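Local coordinates for uncharacterized protein (Parabacteroides distasonis, PDB 4KW2), which is of unknown function but has a xylose isomerase-like TIM barrel fold, consistent with an isomerase or a related enzyme, at residues A[23-37]-A[46-60]. Residues are numbered along the deposited sequence; the frame is centred on the assembly and turned at random. Where two conformers were deposited one is given.
Sequences KVGIQTWTFHNLTLM and LGMGYAEAFFFQELG. With EDO (1,2-ethanediol), chain I.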
ATOM      1  N   LYS A  23      11.279   7.849 -24.103  1.00 38.09           N
ATOM      2  CA  LYS A  23      12.058   6.687 -23.672  1.00 35.34           C
ATOM      3  C   LYS A  23      11.301   5.896 -22.616  1.00 34.79           C
ATOM      4  O   LYS A  23      10.632   6.474 -21.764  1.00 34.76           O
ATOM      5  CB  LYS A  23      13.387   7.117 -23.069  1.00 37.28           C
ATOM      6  CG  LYS A  23      14.245   8.009 -23.943  1.00 39.58           C
ATOM      7  CD  LYS A  23      15.390   8.585 -23.120  1.00 43.86           C
ATOM      8  CE  LYS A  23      15.990   9.822 -23.764  1.00 47.26           C
ATOM      9  NZ  LYS A  23      16.760   9.469 -24.981  1.00 51.59           N
ATOM     10  N   VAL A  24      11.427   4.574 -22.670  1.00 32.53           N
ATOM     11  CA  VAL A  24      10.864   3.697 -21.662  1.00 31.69           C
ATOM     12  C   VAL A  24      12.006   3.018 -20.912  1.00 31.84           C
ATOM     13  O   VAL A  24      12.811   2.296 -21.510  1.00 33.92           O
ATOM     14  CB  VAL A  24       9.953   2.615 -22.278  1.00 32.30           C
ATOM     15  CG1 VAL A  24       9.231   1.844 -21.177  1.00 30.37           C
ATOM     16  CG2 VAL A  24       8.955   3.249 -23.239  1.00 32.66           C
ATOM     17  N   GLY A  25      12.065   3.256 -19.604  1.00 29.86           N
ATOM     18  CA  GLY A  25      13.075   2.652 -18.747  1.00 31.32           C
ATOM     19  C   GLY A  25      12.474   1.966 -17.539  1.00 32.01           C
ATOM     20  O   GLY A  25      11.275   2.077 -17.266  1.00 32.44           O
ATOM     21  N   ILE A  26      13.319   1.253 -16.808  1.00 32.90           N
ATOM     22  CA  ILE A  26      12.892   0.598 -15.584  1.00 33.79           C
ATOM     23  C   ILE A  26      13.421   1.316 -14.345  1.00 31.23           C
ATOM     24  O   ILE A  26      14.536   1.833 -14.349  1.00 30.15           O
ATOM     25  CB  ILE A  26      13.340  -0.875 -15.561  1.00 37.20           C
ATOM     26  CG1 ILE A  26      12.592  -1.635 -14.467  1.00 39.18           C
ATOM     27  CG2 ILE A  26      14.851  -1.003 -15.373  1.00 38.52           C
ATOM     28  CD1 ILE A  26      12.852  -3.119 -14.490  1.00 43.24           C
ATOM     29  N   GLN A  27      12.607   1.352 -13.293  1.00 31.65           N
ATOM     30  CA  GLN A  27      13.098   1.695 -11.958  1.00 28.61           C
ATOM     31  C   GLN A  27      13.705   0.440 -11.363  1.00 26.71           C
ATOM     32  O   GLN A  27      13.013  -0.570 -11.196  1.00 24.89           O
ATOM     33  CB  GLN A  27      11.971   2.188 -11.062  1.00 28.39           C
ATOM     34  CG  GLN A  27      11.300   3.455 -11.558  1.00 31.06           C
ATOM     35  CD  GLN A  27      10.212   3.933 -10.620  1.00 32.92           C
ATOM     36  OE1 GLN A  27      10.375   3.896  -9.397  1.00 30.26           O
ATOM     37  NE2 GLN A  27       9.083   4.369 -11.188  1.00 32.75           N
ATOM     38  N   THR A  28      14.993   0.489 -11.038  1.00 27.60           N
ATOM     39  CA  THR A  28      15.677  -0.694 -10.511  1.00 26.71           C
ATOM     40  C   THR A  28      15.091  -1.128  -9.159  1.00 27.64           C
ATOM     41  O   THR A  28      15.242  -2.278  -8.760  1.00 29.63           O
ATOM     42  CB  THR A  28      17.200  -0.481 -10.404  1.00 27.02           C
ATOM     43  OG1 THR A  28      17.481   0.651  -9.576  1.00 26.16           O
ATOM     44  CG2 THR A  28      17.808  -0.245 -11.785  1.00 29.00           C
ATOM     45  N   TRP A  29      14.407  -0.218  -8.467  1.00 27.79           N
ATOM     46  CA  TRP A  29      13.677  -0.569  -7.239  1.00 28.92           C
ATOM     47  C   TRP A  29      12.768  -1.793  -7.426  1.00 28.55           C
ATOM     48  O   TRP A  29      12.551  -2.564  -6.493  1.00 27.84           O
ATOM     49  CB  TRP A  29      12.856   0.624  -6.727  1.00 28.40           C
ATOM     50  CG  TRP A  29      12.170   0.310  -5.458  1.00 28.99           C
ATOM     51  CD1 TRP A  29      10.837   0.115  -5.281  1.00 30.52           C
ATOM     52  CD2 TRP A  29      12.784   0.097  -4.179  1.00 28.54           C
ATOM     53  NE1 TRP A  29      10.574  -0.197  -3.972  1.00 32.05           N
ATOM     54  CE2 TRP A  29      11.752  -0.217  -3.271  1.00 31.75           C
ATOM     55  CE3 TRP A  29      14.102   0.143  -3.716  1.00 27.18           C
ATOM     56  CZ2 TRP A  29      11.997  -0.477  -1.917  1.00 30.15           C
ATOM     57  CZ3 TRP A  29      14.350  -0.115  -2.381  1.00 27.78           C
ATOM     58  CH2 TRP A  29      13.299  -0.427  -1.492  1.00 30.97           C
ATOM     59  N   THR A  30      12.244  -1.954  -8.634  1.00 29.20           N
ATOM     60  CA  THR A  30      11.467  -3.131  -9.016  1.00 28.74           C
ATOM     61  C   THR A  30      12.106  -4.430  -8.540  1.00 29.72           C
ATOM     62  O   THR A  30      11.414  -5.342  -8.081  1.00 27.87           O
ATOM     63  CB  THR A  30      11.319  -3.175 -10.550  1.00 29.01           C
ATOM     64  OG1 THR A  30      10.610  -2.009 -10.982  1.00 26.35           O
ATOM     65  CG2 THR A  30      10.573  -4.421 -11.013  1.00 31.90           C
ATOM     66  N   PHE A  31      13.429  -4.506  -8.650  1.00 30.76           N
ATOM     67  CA  PHE A  31      14.176  -5.716  -8.308  1.00 29.91           C
ATOM     68  C   PHE A  31      15.174  -5.456  -7.182  1.00 29.44           C
ATOM     69  O   PHE A  31      16.304  -5.949  -7.225  1.00 29.17           O
ATOM     70  CB  PHE A  31      14.917  -6.224  -9.550  1.00 30.31           C
ATOM     71  CG  PHE A  31      14.011  -6.620 -10.684  1.00 31.23           C
ATOM     72  CD1 PHE A  31      13.276  -7.795 -10.618  1.00 34.90           C
ATOM     73  CD2 PHE A  31      13.907  -5.834 -11.815  1.00 30.36           C
ATOM     74  CE1 PHE A  31      12.444  -8.171 -11.657  1.00 33.29           C
ATOM     75  CE2 PHE A  31      13.081  -6.207 -12.859  1.00 32.58           C
ATOM     76  CZ  PHE A  31      12.348  -7.376 -12.778  1.00 33.18           C
ATOM     77  N   HIS A  32      14.759  -4.694  -6.171  1.00 29.70           N
ATOM     78  CA  HIS A  32      15.679  -4.272  -5.110  1.00 30.52           C
ATOM     79  C   HIS A  32      16.170  -5.433  -4.248  1.00 33.80           C
ATOM     80  O   HIS A  32      17.181  -5.296  -3.555  1.00 36.47           O
ATOM     81  CB  HIS A  32      15.073  -3.172  -4.236  1.00 33.51           C
ATOM     82  CG  HIS A  32      13.904  -3.612  -3.414  1.00 36.59           C
ATOM     83  ND1 HIS A  32      12.602  -3.474  -3.842  1.00 40.96           N
ATOM     84  CD2 HIS A  32      13.839  -4.171  -2.183  1.00 39.25           C
ATOM     85  CE1 HIS A  32      11.784  -3.937  -2.915  1.00 39.84           C
ATOM     86  NE2 HIS A  32      12.510  -4.364  -1.897  1.00 41.76           N
ATOM     87  N   ASN A  33      15.459  -6.563  -4.301  1.00 35.61           N
ATOM     88  CA  ASN A  33      15.830  -7.830  -3.662  0.50 35.90           C
ATOM     89  C   ASN A  33      16.934  -8.581  -4.402  1.00 35.38           C
ATOM     90  O   ASN A  33      17.424  -9.608  -3.936  1.00 36.53           O
ATOM     91  CB  ASN A  33      14.593  -8.748  -3.549  0.50 34.86           C
ATOM     92  CG  ASN A  33      13.952  -9.068  -4.898  0.50 33.42           C
ATOM     93  OD1 ASN A  33      13.642  -8.173  -5.685  0.50 29.54           O
ATOM     94  ND2 ASN A  33      13.727 -10.350  -5.156  0.50 33.64           N
ATOM     95  N   LEU A  34      17.279  -8.095  -5.590  1.00 31.25           N
ATOM     96  CA  LEU A  34      18.375  -8.649  -6.374  1.00 29.77           C
ATOM     97  C   LEU A  34      19.561  -7.677  -6.353  1.00 28.08           C
ATOM     98  O   LEU A  34      19.455  -6.553  -5.853  1.00 27.35           O
ATOM     99  CB  LEU A  34      17.922  -8.868  -7.816  1.00 31.22           C
ATOM    100  CG  LEU A  34      16.684  -9.741  -8.037  1.00 32.67           C
ATOM    101  CD1 LEU A  34      16.419  -9.879  -9.528  1.00 32.28           C
ATOM    102  CD2 LEU A  34      16.866 -11.109  -7.406  1.00 33.95           C
ATOM    103  N   THR A  35      20.689  -8.111  -6.900  1.00 27.64           N
ATOM    104  CA  THR A  35      21.806  -7.208  -7.145  1.00 27.66           C
ATOM    105  C   THR A  35      21.469  -6.329  -8.352  1.00 28.26           C
ATOM    106  O   THR A  35      20.548  -6.637  -9.108  1.00 29.57           O
ATOM    107  CB  THR A  35      23.106  -7.972  -7.443  1.00 27.83           C
ATOM    108  OG1 THR A  35      22.979  -8.675  -8.690  1.00 27.43           O
ATOM    109  CG2 THR A  35      23.452  -8.952  -6.310  1.00 27.08           C
ATOM    110  N   LEU A  36      22.215  -5.243  -8.542  1.00 27.89           N
ATOM    111  CA  LEU A  36      22.013  -4.385  -9.707  1.00 27.68           C
ATOM    112  C   LEU A  36      22.322  -5.119 -11.014  1.00 29.58           C
ATOM    113  O   LEU A  36      21.603  -4.948 -11.997  1.00 30.43           O
ATOM    114  CB  LEU A  36      22.836  -3.103  -9.608  1.00 26.66           C
ATOM    115  CG  LEU A  36      22.715  -2.133 -10.793  1.00 27.03           C
ATOM    116  CD1 LEU A  36      21.287  -1.658 -10.981  1.00 28.41           C
ATOM    117  CD2 LEU A  36      23.647  -0.947 -10.622  1.00 27.27           C
HETATM  118  N   MSE A  37      23.370  -5.941 -11.031  1.00 29.85           N
HETATM  119  CA  MSE A  37      23.711  -6.712 -12.242  1.00 30.76           C
HETATM  120  C   MSE A  37      22.583  -7.660 -12.605  1.00 31.95           C
HETATM  121  O   MSE A  37      22.210  -7.760 -13.775  1.00 30.68           O
HETATM  122  CB  MSE A  37      25.016  -7.503 -12.110  1.00 29.30           C
HETATM  123  CG  MSE A  37      26.235  -6.622 -11.841  1.00 29.23           C
HETATM  124 SE   MSE A  37      26.576  -5.328 -13.285  0.75 29.61          SE
HETATM  125  CE  MSE A  37      25.829  -3.731 -12.414  1.00 27.66           C
ATOM    126  N   LEU A  46      13.177  -8.057 -20.112  1.00 28.99           N
ATOM    127  CA  LEU A  46      12.014  -7.206 -20.347  1.00 31.51           C
ATOM    128  C   LEU A  46      12.074  -6.486 -21.691  1.00 32.16           C
ATOM    129  O   LEU A  46      11.040  -6.134 -22.249  1.00 33.31           O
ATOM    130  CB  LEU A  46      11.881  -6.176 -19.226  1.00 31.27           C
ATOM    131  CG  LEU A  46      11.397  -6.752 -17.894  1.00 30.50           C
ATOM    132  CD1 LEU A  46      11.767  -5.840 -16.739  1.00 30.67           C
ATOM    133  CD2 LEU A  46       9.891  -6.998 -17.931  1.00 30.08           C
ATOM    134  N   GLY A  47      13.285  -6.252 -22.192  1.00 34.11           N
ATOM    135  CA  GLY A  47      13.484  -5.569 -23.468  1.00 32.70           C
ATOM    136  C   GLY A  47      13.447  -4.056 -23.338  1.00 32.68           C
ATOM    137  O   GLY A  47      12.810  -3.384 -24.145  1.00 32.93           O
HETATM  138  N   MSE A  48      14.141  -3.521 -22.333  1.00 32.18           N
HETATM  139  CA  MSE A  48      14.228  -2.069 -22.117  1.00 34.03           C
HETATM  140  C   MSE A  48      15.662  -1.597 -22.171  1.00 34.23           C
HETATM  141  O   MSE A  48      16.580  -2.313 -21.752  1.00 35.09           O
HETATM  142  CB  MSE A  48      13.616  -1.718 -20.766  1.00 33.79           C
HETATM  143  CG  MSE A  48      12.099  -1.738 -20.854  1.00 36.78           C
HETATM  144 SE   MSE A  48      11.335  -1.157 -19.137  0.75 41.63          SE
HETATM  145  CE  MSE A  48      11.597  -2.847 -18.194  1.00 33.72           C
ATOM    146  N   GLY A  49      15.860  -0.377 -22.673  1.00 32.86           N
ATOM    147  CA  GLY A  49      17.202   0.158 -22.915  1.00 32.23           C
ATOM    148  C   GLY A  49      17.631   1.279 -21.986  1.00 32.83           C
ATOM    149  O   GLY A  49      18.622   1.962 -22.262  1.00 35.48           O
ATOM    150  N   TYR A  50      16.902   1.468 -20.888  1.00 32.09           N
ATOM    151  CA  TYR A  50      17.158   2.573 -19.953  1.00 31.71           C
ATOM    152  C   TYR A  50      16.871   2.156 -18.517  1.00 31.17           C
ATOM    153  O   TYR A  50      16.051   1.273 -18.274  1.00 30.52           O
ATOM    154  CB  TYR A  50      16.287   3.780 -20.305  1.00 31.25           C
ATOM    155  CG  TYR A  50      16.522   4.325 -21.694  1.00 33.40           C
ATOM    156  CD1 TYR A  50      17.538   5.241 -21.937  1.00 33.29           C
ATOM    157  CD2 TYR A  50      15.726   3.923 -22.771  1.00 35.19           C
ATOM    158  CE1 TYR A  50      17.762   5.739 -23.208  1.00 34.27           C
ATOM    159  CE2 TYR A  50      15.943   4.421 -24.048  1.00 35.41           C
ATOM    160  CZ  TYR A  50      16.960   5.328 -24.256  1.00 35.40           C
ATOM    161  OH  TYR A  50      17.185   5.833 -25.509  1.00 40.02           O
ATOM    162  N   ALA A  51      17.544   2.794 -17.565  1.00 29.40           N
ATOM    163  CA  ALA A  51      17.326   2.493 -16.154  1.00 28.44           C
ATOM    164  C   ALA A  51      17.385   3.743 -15.278  1.00 28.33           C
ATOM    165  O   ALA A  51      18.164   4.654 -15.534  1.00 30.62           O
ATOM    166  CB  ALA A  51      18.337   1.467 -15.681  1.00 27.79           C
ATOM    167  N   GLU A  52      16.517   3.784 -14.270  1.00 29.23           N
ATOM    168  CA  GLU A  52      16.586   4.770 -13.193  1.00 30.27           C
ATOM    169  C   GLU A  52      16.981   4.011 -11.932  1.00 30.22           C
ATOM    170  O   GLU A  52      16.175   3.257 -11.376  1.00 31.07           O
ATOM    171  CB  GLU A  52      15.240   5.469 -12.994  1.00 31.29           C
ATOM    172  CG  GLU A  52      15.198   6.393 -11.777  1.00 33.32           C
ATOM    173  CD  GLU A  52      13.895   7.163 -11.647  1.00 39.23           C
ATOM    174  OE1 GLU A  52      13.066   7.106 -12.585  1.00 39.21           O
ATOM    175  OE2 GLU A  52      13.696   7.831 -10.602  1.00 40.26           O
ATOM    176  N   ALA A  53      18.218   4.203 -11.484  1.00 29.30           N
ATOM    177  CA  ALA A  53      18.758   3.388 -10.404  1.00 28.27           C
ATOM    178  C   ALA A  53      18.711   4.082  -9.041  1.00 27.43           C
ATOM    179  O   ALA A  53      19.050   5.261  -8.910  1.00 27.86           O
ATOM    180  CB  ALA A  53      20.171   2.948 -10.734  1.00 28.62           C
ATOM    181  N   PHE A  54      18.282   3.323  -8.037  1.00 26.22           N
ATOM    182  CA  PHE A  54      18.277   3.765  -6.653  1.00 26.62           C
ATOM    183  C   PHE A  54      19.569   3.305  -5.978  1.00 29.44           C
ATOM    184  O   PHE A  54      20.103   2.227  -6.286  1.00 29.41           O
ATOM    185  CB  PHE A  54      17.057   3.205  -5.907  1.00 26.91           C
ATOM    186  CG  PHE A  54      17.192   1.753  -5.530  1.00 27.93           C
ATOM    187  CD1 PHE A  54      16.889   0.748  -6.445  1.00 27.54           C
ATOM    188  CD2 PHE A  54      17.649   1.391  -4.278  1.00 26.59           C
ATOM    189  CE1 PHE A  54      17.041  -0.587  -6.108  1.00 28.34           C
ATOM    190  CE2 PHE A  54      17.799   0.056  -3.935  1.00 26.92           C
ATOM    191  CZ  PHE A  54      17.492  -0.933  -4.851  1.00 26.33           C
ATOM    192  N   PHE A  55      20.047   4.110  -5.035  1.00 29.17           N
ATOM    193  CA  PHE A  55      21.303   3.852  -4.336  1.00 26.99           C
ATOM    194  C   PHE A  55      21.161   2.797  -3.240  1.00 26.43           C
ATOM    195  O   PHE A  55      20.064   2.539  -2.726  1.00 23.58           O
ATOM    196  CB  PHE A  55      21.827   5.145  -3.707  1.00 27.27           C
ATOM    197  CG  PHE A  55      22.567   6.054  -4.655  1.00 26.72           C
ATOM    198  CD1 PHE A  55      22.487   5.903  -6.033  1.00 27.97           C
ATOM    199  CD2 PHE A  55      23.327   7.100  -4.148  1.00 27.80           C
ATOM    200  CE1 PHE A  55      23.174   6.755  -6.882  1.00 27.40           C
ATOM    201  CE2 PHE A  55      24.012   7.953  -4.989  1.00 28.94           C
ATOM    202  CZ  PHE A  55      23.929   7.786  -6.360  1.00 28.59           C
ATOM    203  N   PHE A  56      22.311   2.218  -2.902  1.00 27.48           N
ATOM    204  CA  PHE A  56      22.498   1.214  -1.846  1.00 27.93           C
ATOM    205  C   PHE A  56      22.091  -0.203  -2.233  1.00 29.51           C
ATOM    206  O   PHE A  56      22.102  -1.101  -1.394  1.00 31.38           O
ATOM    207  CB  PHE A  56      21.882   1.664  -0.515  1.00 27.78           C
ATOM    208  CG  PHE A  56      22.405   2.996  -0.044  1.00 28.66           C
ATOM    209  CD1 PHE A  56      23.720   3.121   0.379  1.00 29.06           C
ATOM    210  CD2 PHE A  56      21.598   4.131  -0.055  1.00 28.69           C
ATOM    211  CE1 PHE A  56      24.221   4.347   0.795  1.00 30.29           C
ATOM    212  CE2 PHE A  56      22.092   5.356   0.367  1.00 29.48           C
ATOM    213  CZ  PHE A  56      23.404   5.465   0.789  1.00 29.88           C
ATOM    214  N   GLN A  57      21.788  -0.417  -3.510  1.00 28.74           N
ATOM    215  CA  GLN A  57      21.639  -1.772  -4.028  1.00 29.05           C
ATOM    216  C   GLN A  57      23.020  -2.403  -4.184  1.00 28.90           C
ATOM    217  O   GLN A  57      23.935  -1.780  -4.735  1.00 27.80           O
ATOM    218  CB  GLN A  57      20.931  -1.770  -5.384  1.00 28.56           C
ATOM    219  CG  GLN A  57      20.469  -3.155  -5.818  1.00 29.65           C
ATOM    220  CD  GLN A  57      19.676  -3.144  -7.111  1.00 28.48           C
ATOM    221  OE1 GLN A  57      19.878  -2.291  -7.971  1.00 31.47           O
ATOM    222  NE2 GLN A  57      18.766  -4.094  -7.252  1.00 28.93           N
ATOM    223  N   GLU A  58      23.158  -3.639  -3.711  1.00 28.10           N
ATOM    224  CA  GLU A  58      24.357  -4.428  -3.956  1.00 31.00           C
ATOM    225  C   GLU A  58      24.592  -4.503  -5.465  1.00 29.11           C
ATOM    226  O   GLU A  58      23.668  -4.757  -6.237  1.00 28.09           O
ATOM    227  CB  GLU A  58      24.189  -5.832  -3.367  1.00 34.30           C
ATOM    228  CG  GLU A  58      25.301  -6.829  -3.692  1.00 39.02           C
ATOM    229  CD  GLU A  58      26.501  -6.728  -2.762  1.00 46.17           C
ATOM    230  OE1 GLU A  58      26.607  -5.730  -2.007  1.00 52.04           O
ATOM    231  OE2 GLU A  58      27.345  -7.654  -2.797  1.00 42.45           O
ATOM    232  N   LEU A  59      25.827  -4.268  -5.886  1.00 29.34           N
ATOM    233  CA  LEU A  59      26.138  -4.251  -7.314  1.00 29.13           C
ATOM    234  C   LEU A  59      26.133  -5.666  -7.881  1.00 28.76           C
ATOM    235  O   LEU A  59      25.449  -5.932  -8.859  1.00 29.08           O
ATOM    236  CB  LEU A  59      27.482  -3.566  -7.579  1.00 29.59           C
ATOM    237  CG  LEU A  59      27.597  -2.064  -7.281  1.00 29.83           C
ATOM    238  CD1 LEU A  59      28.973  -1.558  -7.699  1.00 29.58           C
ATOM    239  CD2 LEU A  59      26.519  -1.262  -7.995  1.00 30.44           C
ATOM    240  N   GLY A  60      26.877  -6.574  -7.246  1.00 29.24           N
ATOM    241  CA  GLY A  60      26.989  -7.955  -7.715  1.00 29.26           C
ATOM    242  C   GLY A  60      28.167  -8.138  -8.660  1.00 30.24           C
ATOM    243  O   GLY A  60      28.750  -7.162  -9.128  1.00 30.41           O
TER
HETATM  244  C1  EDO I 307      16.300  -0.346 -26.690  1.00 66.04           C
HETATM  245  O1  EDO I 307      16.026   1.058 -26.818  1.00 64.92           O
HETATM  246  C2  EDO I 307      15.011  -1.116 -26.409  1.00 61.25           C
HETATM  247  O2  EDO I 307      15.311  -2.465 -26.026  1.00 62.21           O
HETATM  248  O   HOH W   1      13.296   0.904 -23.745  1.00 28.49           O
HETATM  249  O   HOH W   2      19.851   0.394  -8.351  1.00 24.23           O
HETATM  250  O   HOH W   3      14.827   2.746  -8.829  1.00 22.03           O
HETATM  251  O   HOH W   4      20.649  -5.360  -3.259  1.00 47.29           O
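I26 N donates to Y50 O, and I26 O accepts from E52 N at 2.8 Å; T28 N to E52 O continues the ladder. These bonds pair strands 23-27 and 50-53 in parallel as the first two staves of the TIM barrel, joined through helix 36-46 in a beta-alpha-beta crossover. On the helix-facing side, the selenomethionine M48 brings CE to I26 CB (3.7 Å), while I26 CD1 meets L46 CD1. On the other, Q27 and E52 run side by side into the barrel, their polar ends tied to S240 and, for E52, also T122 and H203. K23 lays its CD over one face of the Y50 ring, 4.0 Å from the centroid.

Beyond the strands, W29 turns the edge of its six-membered ring into the face of F54 in a T-shaped pair, planes at 81°. With CG anti to the backbone N (chi1 -177°), W29 also presents a face to H32: ND1 sits over the ring centre and donates to W29 O in the imidazole plane, fixing that ring's rotation. Q57 reaches across extended, NE2 donating to L34 O (2.9 Å) and T39 OG1. A water donates to Q57 OE1 and F54 O and accepts from T28 OG1, joining this loop to T28. L36 N and M37 N donate to E58 O and L59 O; with Q57 NE2, these bonds tie the loop to the start of helix 36-46, beside aromatics packed against a second subunit.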